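Local coordinates for protein oxalate biosynthetic component 1 (Burkholderia thailandensis, PDB 5IKY) that works as a bifunctional enzyme, a serine hydrolase with additional lyase activity, that produces oxalate in the quorum sensing-dependent oxalogenesis of its bacterium, at residues 2-10 against 513-521; 43-52 against 237-248. All coordinates share one frame; numbering follows the deposited sequence.

Interaction 1: 2-10 against 513-521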
loop_
_atom_site.group_PDB
_atom_site.type_symbol
_atom_site.label_atom_id
_atom_site.label_comp_id
_atom_site.label_asym_id
_atom_site.label_seq_id
_atom_site.Cartn_x
_atom_site.Cartn_y
_atom_site.Cartn_z
ATOM N N VAL A 2 20.335 0.609 -11.124
ATOM C CA VAL A 2 21.487 0.625 -10.230
ATOM C C VAL A 2 21.412 1.804 -9.256
ATOM O O VAL A 2 21.633 1.641 -8.056
ATOM C CB VAL A 2 22.815 0.673 -11.024
ATOM C CG1 VAL A 2 22.715 1.641 -12.199
ATOM C CG2 VAL A 2 23.984 1.025 -10.111
ATOM N N LYS A 3 21.089 2.984 -9.775
ATOM C CA LYS A 3 20.935 4.174 -8.942
ATOM C C LYS A 3 19.513 4.286 -8.398
ATOM O O LYS A 3 18.542 4.195 -9.150
ATOM C CB LYS A 3 21.294 5.433 -9.734
ATOM C CG LYS A 3 21.016 6.736 -8.996
ATOM C CD LYS A 3 21.767 6.803 -7.673
ATOM C CE LYS A 3 21.475 8.103 -6.936
ATOM N NZ LYS A 3 22.085 8.129 -5.577
ATOM N N THR A 4 19.392 4.476 -7.088
ATOM C CA THR A 4 18.084 4.612 -6.454
ATOM C C THR A 4 18.030 5.797 -5.498
ATOM O O THR A 4 19.014 6.121 -4.836
ATOM C CB THR A 4 17.691 3.343 -5.663
ATOM O OG1 THR A 4 18.609 3.148 -4.580
ATOM C CG2 THR A 4 17.687 2.113 -6.559
ATOM N N PHE A 5 16.867 6.436 -5.436
ATOM C CA PHE A 5 16.590 7.451 -4.427
ATOM C C PHE A 5 15.510 6.942 -3.486
ATOM O O PHE A 5 14.701 6.102 -3.874
ATOM C CB PHE A 5 16.126 8.763 -5.066
ATOM C CG PHE A 5 17.206 9.516 -5.780
ATOM C CD1 PHE A 5 18.190 10.181 -5.069
ATOM C CD2 PHE A 5 17.215 9.595 -7.164
ATOM C CE1 PHE A 5 19.178 10.893 -5.726
ATOM C CE2 PHE A 5 18.200 10.304 -7.827
ATOM C CZ PHE A 5 19.184 10.953 -7.106
ATOM N N TYR A 6 15.485 7.443 -2.256
ATOM C CA TYR A 6 14.308 7.242 -1.423
ATOM C C TYR A 6 13.545 8.559 -1.335
ATOM O O TYR A 6 14.143 9.624 -1.192
ATOM C CB TYR A 6 14.669 6.704 -0.032
ATOM C CG TYR A 6 15.443 7.639 0.875
ATOM C CD1 TYR A 6 14.785 8.549 1.697
ATOM C CD2 TYR A 6 16.827 7.576 0.946
ATOM C CE1 TYR A 6 15.488 9.389 2.538
ATOM C CE2 TYR A 6 17.539 8.411 1.786
ATOM C CZ TYR A 6 16.867 9.315 2.578
ATOM O OH TYR A 6 17.581 10.147 3.413
ATOM N N ILE A 7 12.224 8.484 -1.454
ATOM C CA ILE A 7 11.399 9.682 -1.513
ATOM C C ILE A 7 10.761 10.011 -0.171
ATOM O O ILE A 7 10.097 9.172 0.440
ATOM C CB ILE A 7 10.280 9.549 -2.565
ATOM C CG1 ILE A 7 10.879 9.364 -3.960
ATOM C CG2 ILE A 7 9.369 10.772 -2.541
ATOM C CD1 ILE A 7 9.835 9.187 -5.042
ATOM N N THR A 8 10.976 11.242 0.281
ATOM C CA THR A 8 10.312 11.754 1.470
ATOM C C THR A 8 9.125 12.610 1.054
ATOM O O THR A 8 9.248 13.465 0.178
ATOM C CB THR A 8 11.265 12.588 2.349
ATOM O OG1 THR A 8 12.373 11.780 2.767
ATOM C CG2 THR A 8 10.536 13.120 3.574
ATOM N N ALA A 9 7.974 12.366 1.672
ATOM C CA ALA A 9 6.776 13.149 1.393
ATOM C C ALA A 9 6.442 14.047 2.579
ATOM O O ALA A 9 6.371 13.580 3.717
ATOM C CB ALA A 9 5.610 12.236 1.071
ATOM N N ALA A 10 6.249 15.334 2.303
ATOM C CA ALA A 10 5.938 16.316 3.339
ATOM C C ALA A 10 4.601 16.997 3.050
ATOM O O ALA A 10 4.563 18.071 2.447
ATOM C CB ALA A 10 7.051 17.345 3.439
ATOM N N ILE A 513 16.131 5.438 -13.140
ATOM C CA ILE A 513 16.435 5.505 -11.715
ATOM C C ILE A 513 15.271 4.969 -10.890
ATOM O O ILE A 513 14.141 5.440 -11.018
ATOM C CB ILE A 513 16.748 6.942 -11.277
ATOM C CG1 ILE A 513 17.896 7.507 -12.113
ATOM C CG2 ILE A 513 17.075 6.989 -9.792
ATOM C CD1 ILE A 513 18.197 8.955 -11.823
ATOM N N GLY A 514 15.553 3.983 -10.044
ATOM C CA GLY A 514 14.522 3.375 -9.220
ATOM C C GLY A 514 14.317 4.091 -7.900
ATOM O O GLY A 514 15.049 5.024 -7.566
ATOM N N ILE A 515 13.311 3.661 -7.146
ATOM C CA ILE A 515 13.060 4.230 -5.828
ATOM C C ILE A 515 13.069 3.151 -4.753
ATOM O O ILE A 515 12.841 1.976 -5.038
ATOM C CB ILE A 515 11.717 4.989 -5.773
ATOM C CG1 ILE A 515 10.547 4.039 -6.021
ATOM C CG2 ILE A 515 11.707 6.119 -6.784
ATOM C CD1 ILE A 515 9.191 4.714 -5.946
ATOM N N VAL A 516 13.341 3.558 -3.519
ATOM C CA VAL A 516 13.408 2.629 -2.399
ATOM C C VAL A 516 12.131 2.679 -1.565
ATOM O O VAL A 516 11.720 3.747 -1.108
ATOM C CB VAL A 516 14.617 2.932 -1.492
ATOM C CG1 VAL A 516 14.701 1.922 -0.360
ATOM C CG2 VAL A 516 15.901 2.936 -2.305
ATOM N N ASP A 517 11.501 1.526 -1.375
ATOM C CA ASP A 517 10.305 1.446 -0.544
ATOM C C ASP A 517 10.674 1.503 0.934
ATOM O O ASP A 517 11.842 1.347 1.301
ATOM C CB ASP A 517 9.513 0.170 -0.842
ATOM C CG ASP A 517 10.307 -1.091 -0.560
ATOM O OD1 ASP A 517 11.452 -1.197 -1.043
ATOM O OD2 ASP A 517 9.784 -1.972 0.154
ATOM N N ALA A 518 9.668 1.719 1.776
ATOM C CA ALA A 518 9.870 1.887 3.210
ATOM C C ALA A 518 10.565 0.689 3.859
ATOM O O ALA A 518 11.511 0.861 4.623
ATOM C CB ALA A 518 8.535 2.158 3.895
ATOM N N GLU A 519 10.098 -0.518 3.547
ATOM C CA GLU A 519 10.649 -1.738 4.135
ATOM C C GLU A 519 12.140 -1.884 3.858
ATOM O O GLU A 519 12.918 -2.201 4.756
ATOM C CB GLU A 519 9.907 -2.967 3.611
ATOM C CG GLU A 519 8.821 -3.481 4.538
ATOM C CD GLU A 519 8.016 -4.604 3.917
ATOM O OE1 GLU A 519 6.768 -4.555 3.994
ATOM O OE2 GLU A 519 8.631 -5.532 3.349
ATOM N N THR A 520 12.531 -1.656 2.608
ATOM C CA THR A 520 13.933 -1.735 2.221
ATOM C C THR A 520 14.752 -0.658 2.925
ATOM O O THR A 520 15.873 -0.909 3.374
ATOM C CB THR A 520 14.098 -1.595 0.695
ATOM O OG1 THR A 520 13.306 -2.590 0.035
ATOM C CG2 THR A 520 15.556 -1.748 0.286
ATOM N N LEU A 521 14.182 0.538 3.032
ATOM C CA LEU A 521 14.888 1.667 3.624
ATOM C C LEU A 521 15.121 1.457 5.115
ATOM O O LEU A 521 16.170 1.834 5.642
ATOM C CB LEU A 521 14.119 2.970 3.387
ATOM C CG LEU A 521 14.863 4.247 3.785
ATOM C CD1 LEU A 521 16.232 4.291 3.127
ATOM C CD2 LEU A 521 14.060 5.475 3.410
#

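Interaction 2: 43-52 against 237-248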
loop_
_atom_site.group_PDB
_atom_site.type_symbol
_atom_site.label_atom_id
_atom_site.label_comp_id
_atom_site.label_asym_id
_atom_site.label_seq_id
_atom_site.Cartn_x
_atom_site.Cartn_y
_atom_site.Cartn_z
ATOM N N THR A 43 -14.834 43.286 10.172
ATOM C CA THR A 43 -14.943 42.301 9.101
ATOM C C THR A 43 -13.852 42.489 8.048
ATOM O O THR A 43 -13.180 41.531 7.660
ATOM C CB THR A 43 -16.325 42.366 8.416
ATOM O OG1 THR A 43 -17.336 41.939 9.336
ATOM C CG2 THR A 43 -16.361 41.473 7.185
ATOM N N ILE A 44 -13.674 43.728 7.598
ATOM C CA ILE A 44 -12.705 44.028 6.550
ATOM C C ILE A 44 -11.274 43.733 6.993
ATOM O O ILE A 44 -10.505 43.120 6.252
ATOM C CB ILE A 44 -12.809 45.498 6.089
ATOM C CG1 ILE A 44 -14.105 45.716 5.310
ATOM C CG2 ILE A 44 -11.625 45.873 5.214
ATOM C CD1 ILE A 44 -14.243 47.105 4.729
ATOM N N LYS A 45 -10.919 44.152 8.204
ATOM C CA LYS A 45 -9.561 43.936 8.693
ATOM C C LYS A 45 -9.301 42.454 8.951
ATOM O O LYS A 45 -8.159 41.997 8.877
ATOM C CB LYS A 45 -9.294 44.755 9.962
ATOM C CG LYS A 45 -9.921 44.200 11.231
ATOM C CD LYS A 45 -9.343 44.877 12.465
ATOM C CE LYS A 45 -7.836 44.685 12.542
ATOM N NZ LYS A 45 -7.245 45.316 13.757
ATOM N N ALA A 46 -10.360 41.704 9.243
ATOM C CA ALA A 46 -10.235 40.263 9.434
ATOM C C ALA A 46 -10.038 39.575 8.089
ATOM O O ALA A 46 -9.260 38.630 7.973
ATOM C CB ALA A 46 -11.456 39.704 10.146
ATOM N N LEU A 47 -10.746 40.061 7.073
ATOM C CA LEU A 47 -10.604 39.539 5.720
ATOM C C LEU A 47 -9.199 39.796 5.179
ATOM O O LEU A 47 -8.549 38.889 4.655
ATOM C CB LEU A 47 -11.647 40.159 4.787
ATOM C CG LEU A 47 -13.089 39.662 4.924
ATOM C CD1 LEU A 47 -14.033 40.523 4.104
ATOM C CD2 LEU A 47 -13.198 38.207 4.505
ATOM N N GLU A 48 -8.734 41.034 5.317
ATOM C CA GLU A 48 -7.433 41.425 4.786
ATOM C C GLU A 48 -6.291 40.708 5.502
ATOM O O GLU A 48 -5.223 40.499 4.926
ATOM C CB GLU A 48 -7.253 42.942 4.884
ATOM C CG GLU A 48 -8.250 43.728 4.048
ATOM C CD GLU A 48 -7.863 45.183 3.879
ATOM O OE1 GLU A 48 -7.621 45.860 4.898
ATOM O OE2 GLU A 48 -7.810 45.652 2.722
ATOM N N ALA A 49 -6.524 40.321 6.752
ATOM C CA ALA A 49 -5.534 39.564 7.511
ATOM C C ALA A 49 -5.479 38.116 7.036
ATOM O O ALA A 49 -4.520 37.398 7.314
ATOM C CB ALA A 49 -5.844 39.621 8.998
ATOM N N ASN A 50 -6.514 37.692 6.317
ATOM C CA ASN A 50 -6.582 36.326 5.811
ATOM C C ASN A 50 -6.439 36.253 4.292
ATOM O O ASN A 50 -6.976 35.348 3.652
ATOM C CB ASN A 50 -7.891 35.665 6.247
ATOM C CG ASN A 50 -7.912 35.332 7.732
ATOM O OD1 ASN A 50 -7.616 34.204 8.133
ATOM N ND2 ASN A 50 -8.263 36.314 8.556
ATOM N N GLY A 51 -5.718 37.213 3.721
ATOM C CA GLY A 51 -5.367 37.166 2.312
ATOM C C GLY A 51 -6.256 37.962 1.373
ATOM O O GLY A 51 -5.900 38.171 0.213
ATOM N N TRP A 52 -7.413 38.402 1.858
ATOM C CA TRP A 52 -8.339 39.157 1.020
ATOM C C TRP A 52 -7.761 40.515 0.636
ATOM O O TRP A 52 -7.237 41.239 1.481
ATOM C CB TRP A 52 -9.686 39.336 1.721
ATOM C CG TRP A 52 -10.464 38.063 1.827
ATOM C CD1 TRP A 52 -10.270 37.057 2.727
ATOM C CD2 TRP A 52 -11.557 37.654 0.996
ATOM N NE1 TRP A 52 -11.176 36.046 2.511
ATOM C CE2 TRP A 52 -11.978 36.388 1.454
ATOM C CE3 TRP A 52 -12.224 38.234 -0.087
ATOM C CZ2 TRP A 52 -13.036 35.693 0.868
ATOM C CZ3 TRP A 52 -13.273 37.543 -0.670
ATOM C CH2 TRP A 52 -13.668 36.285 -0.191
ATOM N N LEU A 237 -16.511 34.219 9.345
ATOM C CA LEU A 237 -17.151 35.507 9.106
ATOM C C LEU A 237 -18.475 35.333 8.379
ATOM O O LEU A 237 -18.529 34.691 7.331
ATOM C CB LEU A 237 -16.241 36.425 8.289
ATOM C CG LEU A 237 -15.001 36.999 8.965
ATOM C CD1 LEU A 237 -14.242 37.858 7.973
ATOM C CD2 LEU A 237 -15.391 37.809 10.187
ATOM N N ALA A 238 -19.538 35.907 8.932
ATOM C CA ALA A 238 -20.823 35.947 8.244
ATOM C C ALA A 238 -20.922 37.214 7.405
ATOM O O ALA A 238 -20.863 38.323 7.934
ATOM C CB ALA A 238 -21.972 35.872 9.235
ATOM N N ILE A 239 -21.065 37.044 6.095
ATOM C CA ILE A 239 -21.173 38.172 5.176
ATOM C C ILE A 239 -22.617 38.339 4.695
ATOM O O ILE A 239 -23.254 37.368 4.283
ATOM C CB ILE A 239 -20.238 37.992 3.959
ATOM C CG1 ILE A 239 -18.824 37.631 4.418
ATOM C CG2 ILE A 239 -20.216 39.248 3.102
ATOM C CD1 ILE A 239 -18.133 38.726 5.197
ATOM N N PRO A 240 -23.147 39.572 4.763
ATOM C CA PRO A 240 -24.511 39.846 4.290
ATOM C C PRO A 240 -24.719 39.435 2.834
ATOM O O PRO A 240 -23.908 39.788 1.976
ATOM C CB PRO A 240 -24.639 41.365 4.451
ATOM C CG PRO A 240 -23.685 41.706 5.540
ATOM C CD PRO A 240 -22.526 40.757 5.379
ATOM N N GLY A 241 -25.783 38.683 2.568
ATOM C CA GLY A 241 -26.104 38.270 1.214
ATOM C C GLY A 241 -25.417 36.997 0.752
ATOM O O GLY A 241 -25.641 36.540 -0.368
ATOM N N LEU A 242 -24.576 36.425 1.610
ATOM C CA LEU A 242 -23.879 35.185 1.283
ATOM C C LEU A 242 -24.290 34.053 2.222
ATOM O O LEU A 242 -24.253 34.207 3.441
ATOM C CB LEU A 242 -22.365 35.395 1.337
ATOM C CG LEU A 242 -21.787 36.302 0.249
ATOM C CD1 LEU A 242 -20.300 36.525 0.467
ATOM C CD2 LEU A 242 -22.047 35.713 -1.131
ATOM N N ASN A 243 -24.681 32.917 1.652
ATOM C CA ASN A 243 -25.164 31.800 2.460
ATOM C C ASN A 243 -24.041 30.893 2.953
ATOM O O ASN A 243 -24.295 29.865 3.578
ATOM C CB ASN A 243 -26.196 30.976 1.680
ATOM C CG ASN A 243 -25.641 30.377 0.397
ATOM O OD1 ASN A 243 -24.439 30.137 0.264
ATOM N ND2 ASN A 243 -26.528 30.120 -0.557
ATOM N N THR A 244 -22.802 31.274 2.659
ATOM C CA THR A 244 -21.645 30.535 3.145
ATOM C C THR A 244 -20.650 31.483 3.804
ATOM O O THR A 244 -20.189 32.437 3.178
ATOM C CB THR A 244 -20.943 29.762 2.013
ATOM O OG1 THR A 244 -21.857 28.824 1.436
ATOM C CG2 THR A 244 -19.736 29.013 2.549
ATOM N N PRO A 245 -20.320 31.222 5.077
ATOM C CA PRO A 245 -19.404 32.089 5.821
ATOM C C PRO A 245 -17.957 31.939 5.368
ATOM O O PRO A 245 -17.602 30.920 4.776
ATOM C CB PRO A 245 -19.573 31.613 7.265
ATOM C CG PRO A 245 -19.942 30.174 7.133
ATOM C CD PRO A 245 -20.792 30.088 5.892
ATOM N N ILE A 246 -17.134 32.947 5.642
ATOM C CA ILE A 246 -15.717 32.891 5.299
ATOM C C ILE A 246 -14.890 32.356 6.463
ATOM O O ILE A 246 -14.933 32.898 7.567
ATOM C CB ILE A 246 -15.172 34.273 4.905
ATOM C CG1 ILE A 246 -16.076 34.928 3.860
ATOM C CG2 ILE A 246 -13.742 34.152 4.391
ATOM C CD1 ILE A 246 -16.098 34.204 2.538
ATOM N N GLY A 247 -14.138 31.291 6.214
ATOM C CA GLY A 247 -13.289 30.711 7.236
ATOM C C GLY A 247 -12.034 31.531 7.453
ATOM O O GLY A 247 -11.295 31.812 6.508
ATOM N N ILE A 248 -11.798 31.926 8.701
ATOM C CA ILE A 248 -10.600 32.679 9.054
ATOM C C ILE A 248 -9.830 31.984 10.174
ATOM O O ILE A 248 -10.388 31.188 10.929
ATOM C CB ILE A 248 -10.938 34.124 9.488
ATOM C CG1 ILE A 248 -11.847 34.121 10.718
ATOM C CG2 ILE A 248 -11.588 34.892 8.347
ATOM C CD1 ILE A 248 -12.138 35.505 11.251
#

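Interaction 1: 2-10 against 513-521
Tyr6 overlaps the forked end of Leu521, the two side chains meeting at about a right angle. Leu521 CD2 lies 3.6 Å from Tyr6 CD1, while its twin CD1 approaches CD2 of the same ring, so the fork straddles the root of the aromatic group. A chi1 of 67° sets Tyr6 CG between the backbone N and the carbonyl carbon, which puts the ring beside Leu521. The backbone pairing itself brings Tyr6 CB to 4.0 Å from Val516 CB. Beneath these side chains runs a parallel pairing in which Thr4 is bridged to Gly514 and Phe5 to Ile515. Gly514 N donates to Lys3 O at 3.1 Å; Phe5 N then gives to Gly514 O, and Val516 N closes the ladder on Phe5 O at 2.9 Å. The fold is a TIM barrel whose first strand is 4-9. Its continuation is bonded to Val223 on this same edge and to Ile472 on the other, so the short strand 514-515, which follows helix 497-510, adds itself to the start of strand 4-9 as a ninth piece. Phe5 points outward to Leu508 of that helix and to Ile465, and Ile513 CG2 touches its ring at CD2, 3.7 Å away. Lys3 CE rests 3.6 Å above the same ring, near the rim, before NZ bonds to Leu469 O. Farther along, Ile7 CD1 meets Ile515 CG2. Asp517 occupies the N-cap position of helix 518-524, and Thr520 OG1 donates to its OD1 at 2.6 Å, bracing the turn that delivers Leu521 to the tyrosine.

Interaction 2: 43-52 against 237-248
Leu237, Ile248 and Ile246 carry the hairpin side of this contact; they share Leu47 and Ala46 but differ in their main partner. Leu237 enters with CD1 foremost, its chain extended beyond CG (chi2 179°), and lodges among Thr43, Ala46 and Leu47, one turn of the helix. Its CD1 is 3.6 Å from Leu47 CD2 and 4.0 Å from Ala46 CB. The same Leu47 methyl sits 3.5 Å above the Trp52 ring plane toward its rim, so it is caught between Leu237 and the indole. Ile246 and Trp52 run toward each other, and Ile246 CG2, on the same side of the indole as the Leu47 methyl, is 3.7 Å from Trp52 NE1; Ile246 CD1 touches CZ2. Ile248 packs its CB and CG2 against the amide of Asn50, Ile248 CB being 3.6 Å from Asn50 ND2. That amide is fixed at both ends. Asn50 ND2 donates to Ala46 O at 2.6 Å in a fairly straight bond (161°), and Asn50 OD1 accepts from Gly249 N just past the hairpin strand. Leu47 O takes Asn50 N and Trp52 N from opposite faces of its carbonyl plane, which holds the helix end and the loop carrying Trp52 together. The arrangement is a helix packed against a two-stranded antiparallel hairpin, 235-237 with 246-248, with Ile27 filling in beside Leu47, Trp52 and Ile239. No hydrogen bond links the two segments themselves; methyls meeting methyls, an indole and a tethered amide imply cohesion through partly buried apolar surface, with Asn50 ND2 and OD1 each given a hydrogen-bond partner at its margin.

In the fold
Interaction 1 belongs to the barrel and interaction 2 to a hairpin beyond it, packed on helix 37-49: their centres are 44 Å apart and their nearest atoms about 21 Å, without touching. Along the chain the second is nested within the loop closed by the first. The magnesium ligands His227 and Glu477 lie by interaction 1. They follow strands 223-226 and 471-474, the two barrel neighbours of strand 4-9, and Ala10, at the far end of that strand from the 514-515 pairing, touches Glu477. Interaction 2 is related to the metal site by sequence alone: its hairpin begins only a few residues after His227, yet its contact lies about 40 Å from the chain centre, against 15 Å for interaction 1.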